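Local coordinates for protein beta chain (Acipenser persicus, PDB 6IYH) that probably carries oxygen as the haem-bearing beta subunit of a four-chain haemoglobin of the globin family, at residues V32-T37 and F102-D107; E20-Q25 and S110-A115; N72-M77 and Q130-V135. All blocks are in the same frame, centred on the assembly; numbering follows the deposited sequence.

How the contacts relate
All three contacts join helices of one globin fold. Helix 100-117 serves contacts 1 and 2, whose centres lie about 13 Å apart: both pair it with helix 19-33 or the turn that follows, and in sequence contact 1 nests inside contact 2. Contact 3 brings the end of helix 57-75 against helix 123-142 and crosses both in chain order. Its centre lies about 18 Å from that of contact 1 and about 16 Å from that of contact 2. Ile133 links it to both, CG2 packing on Gly106 and CD1 on Ser110. Contact 1 holds three haem-pocket residues; the side chains of Val22 in contact 2 and Ala73 in contact 3 are about 11 Å and 7 Å from the haem.

Contact 1: V32-T37 and F102-D107; sequences VVYPWT and FQHFGD. With HEM (protoporphyrin IX containing Fe), chain D; PGO (S-1,2-propanediol), chain E.
One water is held by Tyr34 OH, His104 ND1 and Asp107 OD2, and joins the two segments without a direct hydrogen bond. It donates to Asp107 OD2 at 2.6 Å, while its oxygen stands 2.9 Å from His104 ND1. Next to this water the rings of Tyr34 and His104 form an offset stack, centroids 4.1 Å apart and planes 10° from parallel, the imidazole shifted toward the CD1-CE1 side. His104 CB adds a CH-pi contact 3.7 Å from the centre of the Tyr34 ring; Val33 CG1 packs on the other face, so the phenol is sandwiched. In globin terms this is the corner between helix 19-33 and the 3-10 turn, laid against helix 100-117. Tyr34, where the chain leaves helical geometry, offers its carbonyl O to both N and OG1 of Thr37, which reach it from opposite faces of its plane. With chi1 at 61°, OG1 sits between backbone N and carbonyl carbon, 2.7 Å from Tyr34 O. Thr37 CB meets the haem vinyl carbon CBC, and Phe102 CD1 lies 3.7 Å from haem CHC. Other subunits pack on Trp36 and Asp107; a propanediol, probably from the crystallisation liquor, donates O2 to Asp107 OD1 and O1 to OD2.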
loop_
_atom_site.group_PDB
_atom_site.type_symbol
_atom_site.label_atom_id
_atom_site.label_comp_id
_atom_site.label_asym_id
_atom_site.label_seq_id
_atom_site.Cartn_x
_atom_site.Cartn_y
_atom_site.Cartn_z
ATOM N N VAL B 32 9.413 12.028 -11.836
ATOM C CA VAL B 32 8.703 13.277 -11.590
ATOM C C VAL B 32 7.548 13.049 -10.591
ATOM O O VAL B 32 7.381 13.897 -9.635
ATOM C CB VAL B 32 8.174 13.918 -12.905
ATOM C CG1 VAL B 32 7.206 15.078 -12.598
ATOM C CG2 VAL B 32 9.373 14.345 -13.759
ATOM N N VAL B 33 6.732 12.019 -10.786
ATOM C CA VAL B 33 5.544 11.885 -10.009
ATOM C C VAL B 33 5.855 11.359 -8.597
ATOM O O VAL B 33 5.140 11.647 -7.632
ATOM C CB VAL B 33 4.512 10.991 -10.748
ATOM C CG1 VAL B 33 3.276 10.645 -9.942
ATOM C CG2 VAL B 33 4.122 11.603 -12.097
ATOM N N TYR B 34 6.838 10.449 -8.510
ATOM C CA TYR B 34 7.263 9.843 -7.231
ATOM C C TYR B 34 8.702 10.217 -6.987
ATOM O O TYR B 34 9.583 9.362 -7.004
ATOM C CB TYR B 34 7.079 8.350 -7.393
ATOM C CG TYR B 34 5.703 7.959 -7.842
ATOM C CD1 TYR B 34 4.603 7.877 -6.942
ATOM C CD2 TYR B 34 5.439 7.724 -9.199
ATOM C CE1 TYR B 34 3.323 7.494 -7.410
ATOM C CE2 TYR B 34 4.174 7.404 -9.625
ATOM C CZ TYR B 34 3.134 7.242 -8.751
ATOM O OH TYR B 34 1.829 6.911 -9.282
ATOM N N PRO B 35 8.942 11.466 -6.625
ATOM C CA PRO B 35 10.365 11.965 -6.743
ATOM C C PRO B 35 11.379 11.421 -5.759
ATOM O O PRO B 35 12.614 11.468 -5.973
ATOM C CB PRO B 35 10.192 13.483 -6.646
ATOM C CG PRO B 35 8.911 13.713 -5.978
ATOM C CD PRO B 35 8.022 12.593 -6.446
ATOM N N TRP B 36 10.868 10.787 -4.728
ATOM C CA TRP B 36 11.692 10.041 -3.818
ATOM C C TRP B 36 12.423 8.914 -4.457
ATOM O O TRP B 36 13.495 8.566 -3.992
ATOM C CB TRP B 36 10.919 9.556 -2.637
ATOM C CG TRP B 36 9.659 8.794 -2.949
ATOM C CD1 TRP B 36 9.546 7.443 -3.177
ATOM C CD2 TRP B 36 8.359 9.332 -3.073
ATOM N NE1 TRP B 36 8.263 7.127 -3.421
ATOM C CE2 TRP B 36 7.500 8.255 -3.373
ATOM C CE3 TRP B 36 7.824 10.632 -3.007
ATOM C CZ2 TRP B 36 6.168 8.410 -3.500
ATOM C CZ3 TRP B 36 6.511 10.788 -3.171
ATOM C CH2 TRP B 36 5.686 9.685 -3.468
ATOM N N THR B 37 11.917 8.421 -5.592
ATOM C CA THR B 37 12.598 7.408 -6.302
ATOM C C THR B 37 13.920 7.871 -6.893
ATOM O O THR B 37 14.714 7.010 -7.225
ATOM C CB THR B 37 11.710 6.807 -7.459
ATOM O OG1 THR B 37 11.347 7.807 -8.416
ATOM C CG2 THR B 37 10.420 6.169 -6.857
ATOM N N PHE B 102 7.743 -0.651 -7.482
ATOM C CA PHE B 102 7.410 -1.417 -8.695
ATOM C C PHE B 102 5.966 -1.133 -9.148
ATOM O O PHE B 102 5.698 -1.073 -10.360
ATOM C CB PHE B 102 7.601 -2.929 -8.455
ATOM C CG PHE B 102 9.012 -3.300 -8.022
ATOM C CD1 PHE B 102 10.151 -2.756 -8.664
ATOM C CD2 PHE B 102 9.200 -4.204 -7.029
ATOM C CE1 PHE B 102 11.443 -3.115 -8.241
ATOM C CE2 PHE B 102 10.499 -4.562 -6.616
ATOM C CZ PHE B 102 11.584 -4.025 -7.202
ATOM N N GLN B 103 5.040 -0.938 -8.189
ATOM C CA GLN B 103 3.657 -0.618 -8.479
ATOM C C GLN B 103 3.546 0.744 -9.053
ATOM O O GLN B 103 2.778 0.960 -10.017
ATOM C CB GLN B 103 2.753 -0.750 -7.286
ATOM C CG GLN B 103 2.846 -2.172 -6.757
ATOM C CD GLN B 103 1.786 -2.597 -5.758
ATOM O OE1 GLN B 103 1.971 -3.605 -5.009
ATOM N NE2 GLN B 103 0.634 -1.923 -5.787
ATOM N N HIS B 104 4.307 1.683 -8.497
ATOM C CA HIS B 104 4.356 3.010 -9.043
ATOM C C HIS B 104 4.837 2.985 -10.504
ATOM O O HIS B 104 4.265 3.645 -11.388
ATOM C CB HIS B 104 5.237 3.981 -8.233
ATOM C CG HIS B 104 4.739 4.191 -6.841
ATOM N ND1 HIS B 104 3.391 4.155 -6.509
ATOM C CD2 HIS B 104 5.396 4.414 -5.684
ATOM C CE1 HIS B 104 3.258 4.382 -5.217
ATOM N NE2 HIS B 104 4.451 4.584 -4.706
ATOM N N PHE B 105 5.928 2.249 -10.765
ATOM C CA PHE B 105 6.417 2.173 -12.115
ATOM C C PHE B 105 5.382 1.511 -13.075
ATOM O O PHE B 105 5.192 1.985 -14.182
ATOM C CB PHE B 105 7.750 1.435 -12.235
ATOM C CG PHE B 105 8.257 1.429 -13.635
ATOM C CD1 PHE B 105 8.880 2.530 -14.161
ATOM C CD2 PHE B 105 7.921 0.396 -14.514
ATOM C CE1 PHE B 105 9.378 2.533 -15.436
ATOM C CE2 PHE B 105 8.344 0.407 -15.827
ATOM C CZ PHE B 105 9.070 1.459 -16.312
ATOM N N GLY B 106 4.724 0.471 -12.631
ATOM C CA GLY B 106 3.727 -0.196 -13.439
ATOM C C GLY B 106 2.619 0.761 -13.772
ATOM O O GLY B 106 2.111 0.759 -14.900
ATOM N N ASP B 107 2.191 1.573 -12.777
ATOM C CA ASP B 107 1.179 2.571 -13.076
ATOM C C ASP B 107 1.637 3.533 -14.137
ATOM O O ASP B 107 0.820 3.941 -15.027
ATOM C CB ASP B 107 0.800 3.366 -11.806
ATOM C CG ASP B 107 -0.008 2.545 -10.766
ATOM O OD1 ASP B 107 -0.523 1.454 -11.085
ATOM O OD2 ASP B 107 -0.203 3.147 -9.631
HETATM C CHA HEM D . 18.491 -1.534 -12.780
HETATM C CHB HEM D . 14.565 -3.644 -14.563
HETATM C CHC HEM D . 11.871 -1.077 -11.441
HETATM C CHD HEM D . 15.857 0.898 -9.578
HETATM C C1A HEM D . 17.624 -2.336 -13.485
HETATM C C2A HEM D . 18.050 -3.143 -14.585
HETATM C C3A HEM D . 16.970 -3.709 -15.095
HETATM C C4A HEM D . 15.845 -3.251 -14.356
HETATM C CMA HEM D . 16.921 -4.670 -16.284
HETATM C CAA HEM D . 19.465 -3.362 -15.089
HETATM C CBA HEM D . 20.030 -4.622 -14.438
HETATM C CGA HEM D . 21.442 -4.977 -14.883
HETATM O O1A HEM D . 22.422 -4.255 -14.606
HETATM O O2A HEM D . 21.654 -6.022 -15.524
HETATM C C1B HEM D . 13.458 -3.115 -13.866
HETATM C C2B HEM D . 12.092 -3.495 -14.103
HETATM C C3B HEM D . 11.348 -2.709 -13.273
HETATM C C4B HEM D . 12.278 -1.961 -12.438
HETATM C CMB HEM D . 11.500 -4.446 -15.157
HETATM C CAB HEM D . 9.888 -2.597 -13.061
HETATM C CBB HEM D . 8.975 -3.060 -13.934
HETATM C C1C HEM D . 12.669 -0.252 -10.684
HETATM C C2C HEM D . 12.268 0.688 -9.661
HETATM C C3C HEM D . 13.423 1.239 -9.124
HETATM C C4C HEM D . 14.554 0.569 -9.772
HETATM C CMC HEM D . 10.838 1.048 -9.472
HETATM C CAC HEM D . 13.612 2.319 -8.124
HETATM C CBC HEM D . 12.567 3.049 -7.705
HETATM C C1D HEM D . 16.897 0.412 -10.390
HETATM C C2D HEM D . 18.260 0.885 -10.219
HETATM C C3D HEM D . 19.029 0.187 -11.066
HETATM C C4D HEM D . 18.066 -0.661 -11.772
HETATM C CMD HEM D . 18.745 1.894 -9.175
HETATM C CAD HEM D . 20.525 0.317 -11.315
HETATM C CBD HEM D . 20.654 1.586 -12.208
HETATM C CGD HEM D . 22.053 1.974 -12.659
HETATM O O1D HEM D . 22.538 1.532 -13.716
HETATM O O2D HEM D . 22.678 2.808 -12.010
HETATM N NA HEM D . 16.301 -2.412 -13.370
HETATM N NB HEM D . 13.533 -2.267 -12.815
HETATM N NC HEM D . 14.055 -0.311 -10.669
HETATM N ND HEM D . 16.752 -0.561 -11.323
HETATM FE FE HEM D . 15.206 -1.411 -12.020
HETATM C C1 PGO E . -3.031 1.555 -7.998
HETATM C C2 PGO E . -2.789 0.680 -9.247
HETATM C C3 PGO E . -3.719 -0.461 -9.250
HETATM O O1 PGO E . -2.513 2.906 -8.119
HETATM O O2 PGO E . -1.541 -0.028 -9.302
HETATM O O HOH W 1 1.032 4.827 -8.143
HETATM O O HOH W 2 14.912 0.223 -13.276
#

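Contact 2: E20-Q25 and S110-A115; sequences ESVGAQ and SIVLAA
Val22 and Val112 each extend CG1 away from the backbone N, at chi1 166° and 171°, and these two methyls meet at 3.9 Å. The other branch of Val112, CG2, runs beside its own N and packs on Gln25, 3.9 Å from both CB and the carbonyl carbon of that residue. The Gln25 chain is extended beyond CG, and its amide oxygen OE1 lies 3.8 Å from Val112 CG1. The valine fits between Val22 and Gln25, residues three apart on the facing helix. Here two long globin helices, 19-33 and 100-117, pack at 133° between their N-to-C directions, the axes of the two short segments coming within 9.5 Å. Leu113 starts away from the partner helix, but its CD2 comes back to within 4.2 Å of Val22 CG1, the two side chains at about a right angle. An alanine in place of Val112 is likely to open a gap between the helices, since Val22 CG1 and Gln25 CB would both lose the methyls they rest on. Val22 also touches Leu67 of helix 57-75, and Glu20 makes a salt bridge to Lys64 of that helix. On the side of helix 100-117 that carries Ile111 and Ala115, another subunit packs.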
loop_
_atom_site.group_PDB
_atom_site.type_symbol
_atom_site.label_atom_id
_atom_site.label_comp_id
_atom_site.label_asym_id
_atom_site.label_seq_id
_atom_site.Cartn_x
_atom_site.Cartn_y
_atom_site.Cartn_z
ATOM N N GLU B 20 12.383 2.689 -26.582
ATOM C CA GLU B 20 13.107 3.911 -26.195
ATOM C C GLU B 20 12.157 5.031 -25.748
ATOM O O GLU B 20 12.302 5.632 -24.661
ATOM C CB GLU B 20 13.910 4.437 -27.395
ATOM C CG GLU B 20 15.114 3.588 -27.660
ATOM C CD GLU B 20 15.866 3.968 -28.924
ATOM O OE1 GLU B 20 15.808 5.147 -29.338
ATOM O OE2 GLU B 20 16.474 3.072 -29.479
ATOM N N SER B 21 11.144 5.278 -26.555
ATOM C CA SER B 21 10.194 6.273 -26.258
ATOM C C SER B 21 9.299 5.934 -25.071
ATOM O O SER B 21 9.163 6.730 -24.152
ATOM C CB SER B 21 9.388 6.558 -27.484
ATOM O OG SER B 21 8.368 7.506 -27.242
ATOM N N VAL B 22 8.690 4.771 -25.089
ATOM C CA VAL B 22 7.818 4.354 -23.994
ATOM C C VAL B 22 8.631 4.180 -22.714
ATOM O O VAL B 22 8.215 4.591 -21.659
ATOM C CB VAL B 22 7.072 3.047 -24.346
ATOM C CG1 VAL B 22 6.410 2.344 -23.157
ATOM C CG2 VAL B 22 6.083 3.396 -25.455
ATOM N N GLY B 23 9.813 3.627 -22.808
ATOM C CA GLY B 23 10.634 3.370 -21.614
ATOM C C GLY B 23 11.127 4.693 -21.025
ATOM O O GLY B 23 11.010 4.877 -19.802
ATOM N N ALA B 24 11.613 5.617 -21.844
ATOM C CA ALA B 24 12.001 6.931 -21.352
ATOM C C ALA B 24 10.798 7.628 -20.687
ATOM O O ALA B 24 10.906 8.230 -19.575
ATOM C CB ALA B 24 12.564 7.815 -22.458
ATOM N N GLN B 25 9.661 7.638 -21.377
ATOM C CA GLN B 25 8.433 8.328 -20.844
ATOM C C GLN B 25 8.003 7.754 -19.507
ATOM O O GLN B 25 7.648 8.540 -18.593
ATOM C CB GLN B 25 7.284 8.319 -21.784
ATOM C CG GLN B 25 7.569 9.138 -23.000
ATOM C CD GLN B 25 6.467 9.089 -24.033
ATOM O OE1 GLN B 25 5.264 8.979 -23.694
ATOM N NE2 GLN B 25 6.849 9.356 -25.296
ATOM N N SER B 110 1.454 1.783 -17.597
ATOM C CA SER B 110 0.074 1.726 -18.132
ATOM C C SER B 110 -0.397 3.067 -18.679
ATOM O O SER B 110 -0.998 3.155 -19.749
ATOM C CB SER B 110 -0.897 1.189 -17.085
ATOM O OG SER B 110 -2.167 1.004 -17.609
ATOM N N ILE B 111 -0.157 4.128 -17.911
ATOM C CA ILE B 111 -0.408 5.512 -18.353
ATOM C C ILE B 111 0.287 5.846 -19.645
ATOM O O ILE B 111 -0.321 6.395 -20.520
ATOM C CB ILE B 111 -0.123 6.519 -17.204
ATOM C CG1 ILE B 111 -1.165 6.374 -16.120
ATOM C CG2 ILE B 111 -0.025 7.946 -17.633
ATOM C CD1 ILE B 111 -0.902 7.005 -14.737
ATOM N N VAL B 112 1.561 5.542 -19.752
ATOM C CA VAL B 112 2.273 5.794 -20.979
ATOM C C VAL B 112 1.651 4.974 -22.176
ATOM O O VAL B 112 1.601 5.514 -23.300
ATOM C CB VAL B 112 3.764 5.537 -20.812
ATOM C CG1 VAL B 112 4.485 5.577 -22.169
ATOM C CG2 VAL B 112 4.362 6.578 -19.945
ATOM N N LEU B 113 1.296 3.717 -21.947
ATOM C CA LEU B 113 0.719 2.922 -23.033
ATOM C C LEU B 113 -0.605 3.579 -23.435
ATOM O O LEU B 113 -0.874 3.704 -24.600
ATOM C CB LEU B 113 0.445 1.488 -22.637
ATOM C CG LEU B 113 1.705 0.684 -22.349
ATOM C CD1 LEU B 113 1.353 -0.680 -21.855
ATOM C CD2 LEU B 113 2.636 0.599 -23.544
ATOM N N ALA B 114 -1.436 3.972 -22.465
ATOM C CA ALA B 114 -2.699 4.754 -22.791
ATOM C C ALA B 114 -2.429 5.983 -23.636
ATOM O O ALA B 114 -3.091 6.246 -24.676
ATOM C CB ALA B 114 -3.413 5.126 -21.506
ATOM N N ALA B 115 -1.455 6.794 -23.219
ATOM C CA ALA B 115 -1.094 8.032 -23.948
ATOM C C ALA B 115 -0.601 7.709 -25.379
ATOM O O ALA B 115 -0.943 8.464 -26.337
ATOM C CB ALA B 115 -0.064 8.835 -23.162
#

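Contact 3: N72-M77 and Q130-V135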
loop_
_atom_site.group_PDB
_atom_site.type_symbol
_atom_site.label_atom_id
_atom_site.label_comp_id
_atom_site.label_asym_id
_atom_site.label_seq_id
_atom_site.Cartn_x
_atom_site.Cartn_y
_atom_site.Cartn_z
ATOM N N ASN B 72 11.600 -9.102 -22.101
ATOM C CA ASN B 72 12.031 -10.441 -21.544
ATOM C C ASN B 72 10.928 -11.102 -20.741
ATOM O O ASN B 72 10.649 -12.328 -20.857
ATOM C CB ASN B 72 13.297 -10.352 -20.667
ATOM C CG ASN B 72 14.525 -9.919 -21.424
ATOM O OD1 ASN B 72 14.677 -10.222 -22.599
ATOM N ND2 ASN B 72 15.412 -9.182 -20.758
ATOM N N ALA B 73 10.220 -10.316 -19.902
ATOM C CA ALA B 73 9.105 -10.907 -19.161
ATOM C C ALA B 73 8.030 -11.457 -20.078
ATOM O O ALA B 73 7.441 -12.497 -19.825
ATOM C CB ALA B 73 8.500 -9.903 -18.171
ATOM N N ILE B 74 7.721 -10.731 -21.146
ATOM C CA ILE B 74 6.744 -11.163 -22.096
ATOM C C ILE B 74 7.170 -12.488 -22.782
ATOM O O ILE B 74 6.356 -13.398 -22.943
ATOM C CB ILE B 74 6.449 -10.044 -23.125
ATOM C CG1 ILE B 74 5.680 -8.893 -22.510
ATOM C CG2 ILE B 74 5.684 -10.576 -24.320
ATOM C CD1 ILE B 74 5.761 -7.613 -23.327
ATOM N N ALA B 75 8.446 -12.599 -23.131
ATOM C CA ALA B 75 8.964 -13.826 -23.751
ATOM C C ALA B 75 8.919 -14.990 -22.757
ATOM O O ALA B 75 8.815 -16.143 -23.137
ATOM C CB ALA B 75 10.379 -13.572 -24.248
ATOM N N HIS B 76 9.017 -14.684 -21.458
ATOM C CA HIS B 76 8.844 -15.670 -20.403
ATOM C C HIS B 76 7.533 -15.568 -19.653
ATOM O O HIS B 76 7.459 -15.879 -18.456
ATOM C CB HIS B 76 10.020 -15.572 -19.436
ATOM C CG HIS B 76 11.339 -15.949 -20.032
ATOM N ND1 HIS B 76 12.161 -15.041 -20.673
ATOM C CD2 HIS B 76 11.988 -17.136 -20.070
ATOM C CE1 HIS B 76 13.267 -15.653 -21.067
ATOM N NE2 HIS B 76 13.190 -16.924 -20.704
ATOM N N MET B 77 6.477 -15.192 -20.325
ATOM C CA MET B 77 5.265 -14.793 -19.585
ATOM C C MET B 77 4.606 -15.962 -18.856
ATOM O O MET B 77 3.766 -15.740 -17.968
ATOM C CB MET B 77 4.232 -14.097 -20.446
ATOM C CG MET B 77 3.587 -14.887 -21.597
ATOM S SD MET B 77 2.770 -13.795 -22.832
ATOM C CE MET B 77 1.279 -13.499 -21.939
ATOM N N GLN B 130 -2.528 -4.777 -17.465
ATOM C CA GLN B 130 -2.472 -4.704 -15.992
ATOM C C GLN B 130 -2.119 -6.056 -15.375
ATOM O O GLN B 130 -1.323 -6.156 -14.467
ATOM C CB GLN B 130 -3.763 -4.181 -15.485
ATOM C CG GLN B 130 -3.821 -4.056 -13.966
ATOM C CD GLN B 130 -2.814 -3.034 -13.470
ATOM O OE1 GLN B 130 -2.513 -2.050 -14.150
ATOM N NE2 GLN B 130 -2.247 -3.317 -12.283
ATOM N N LYS B 131 -2.634 -7.150 -15.962
ATOM C CA LYS B 131 -2.300 -8.453 -15.501
ATOM C C LYS B 131 -0.840 -8.718 -15.741
ATOM O O LYS B 131 -0.129 -9.243 -14.873
ATOM C CB LYS B 131 -3.228 -9.500 -16.193
ATOM C CG LYS B 131 -2.895 -10.928 -15.819
ATOM C CD LYS B 131 -3.848 -11.873 -16.509
ATOM C CE LYS B 131 -3.367 -13.284 -16.323
ATOM N NZ LYS B 131 -4.464 -14.196 -16.795
ATOM N N MET B 132 -0.321 -8.357 -16.914
ATOM C CA MET B 132 1.079 -8.519 -17.191
ATOM C C MET B 132 1.931 -7.705 -16.229
ATOM O O MET B 132 2.960 -8.166 -15.707
ATOM C CB MET B 132 1.455 -8.100 -18.638
ATOM C CG MET B 132 2.888 -8.343 -19.073
ATOM S SD MET B 132 3.222 -10.155 -19.267
ATOM C CE MET B 132 4.834 -10.263 -18.632
ATOM N N ILE B 133 1.548 -6.455 -16.045
ATOM C CA ILE B 133 2.282 -5.619 -15.046
ATOM C C ILE B 133 2.305 -6.264 -13.635
ATOM O O ILE B 133 3.310 -6.254 -12.976
ATOM C CB ILE B 133 1.702 -4.191 -15.102
ATOM C CG1 ILE B 133 2.193 -3.501 -16.343
ATOM C CG2 ILE B 133 2.045 -3.346 -13.850
ATOM C CD1 ILE B 133 1.330 -2.356 -16.784
ATOM N N ALA B 134 1.149 -6.713 -13.154
ATOM C CA ALA B 134 1.024 -7.387 -11.867
ATOM C C ALA B 134 1.922 -8.603 -11.772
ATOM O O ALA B 134 2.553 -8.842 -10.764
ATOM C CB ALA B 134 -0.433 -7.680 -11.608
ATOM N N VAL B 135 2.054 -9.355 -12.855
ATOM C CA VAL B 135 2.889 -10.522 -12.827
ATOM C C VAL B 135 4.361 -10.114 -12.759
ATOM O O VAL B 135 5.109 -10.709 -12.046
ATOM C CB VAL B 135 2.615 -11.395 -14.067
ATOM C CG1 VAL B 135 3.694 -12.435 -14.237
ATOM C CG2 VAL B 135 1.231 -12.033 -13.947
#
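The methyl CE of Met132 lies over one face of the flat peptide group joining Ala73 to Ile74, above the C=O of Ala73 and 3.6 Å from Ala73 O. The imidazole of His76 is used edge-on instead: Asn72 O lies in its plane, and ND1 donates to it over 3.1 Å. The same oxygen also takes the backbone N-H of His76, so two bonds grip it, and the ring is held in place against the end of its own helix. In the globin fold this is where helix 57-75 finishes and its last turn packs on helix 123-142, near the corner that leads to helix 80-83. His76 is the first residue to depart from helical angles, and the chain continues into Met77, whose N makes only a weak bond to Ile74 O. Met132 carries nearly all of the contact from the other side. Its CG points away from the backbone N (chi1 -175°), after which the chain bends at chi2 (70°) and again at chi3, and the thioether reaches across to helix 57-75. There CE also meets the CB of Ala73 at 3.7 Å and the CG1 of Ile74 at 4.2 Å, the isoleucine crossing the methionine at about a right angle. Val80 of helix 80-83 touches both Ala73 and Met132, while Ile10 and Trp14 of helix 4-14 meet Ile74. The N-terminal residues join in as well: Trp2 NE1 donates to Met77 O, and Lys131 pairs with Glu6 in a salt bridge and with the Trp2 ring in a cation-pi contact. Beyond the helix, Met77 CB rests 4.2 Å from Met132 SD.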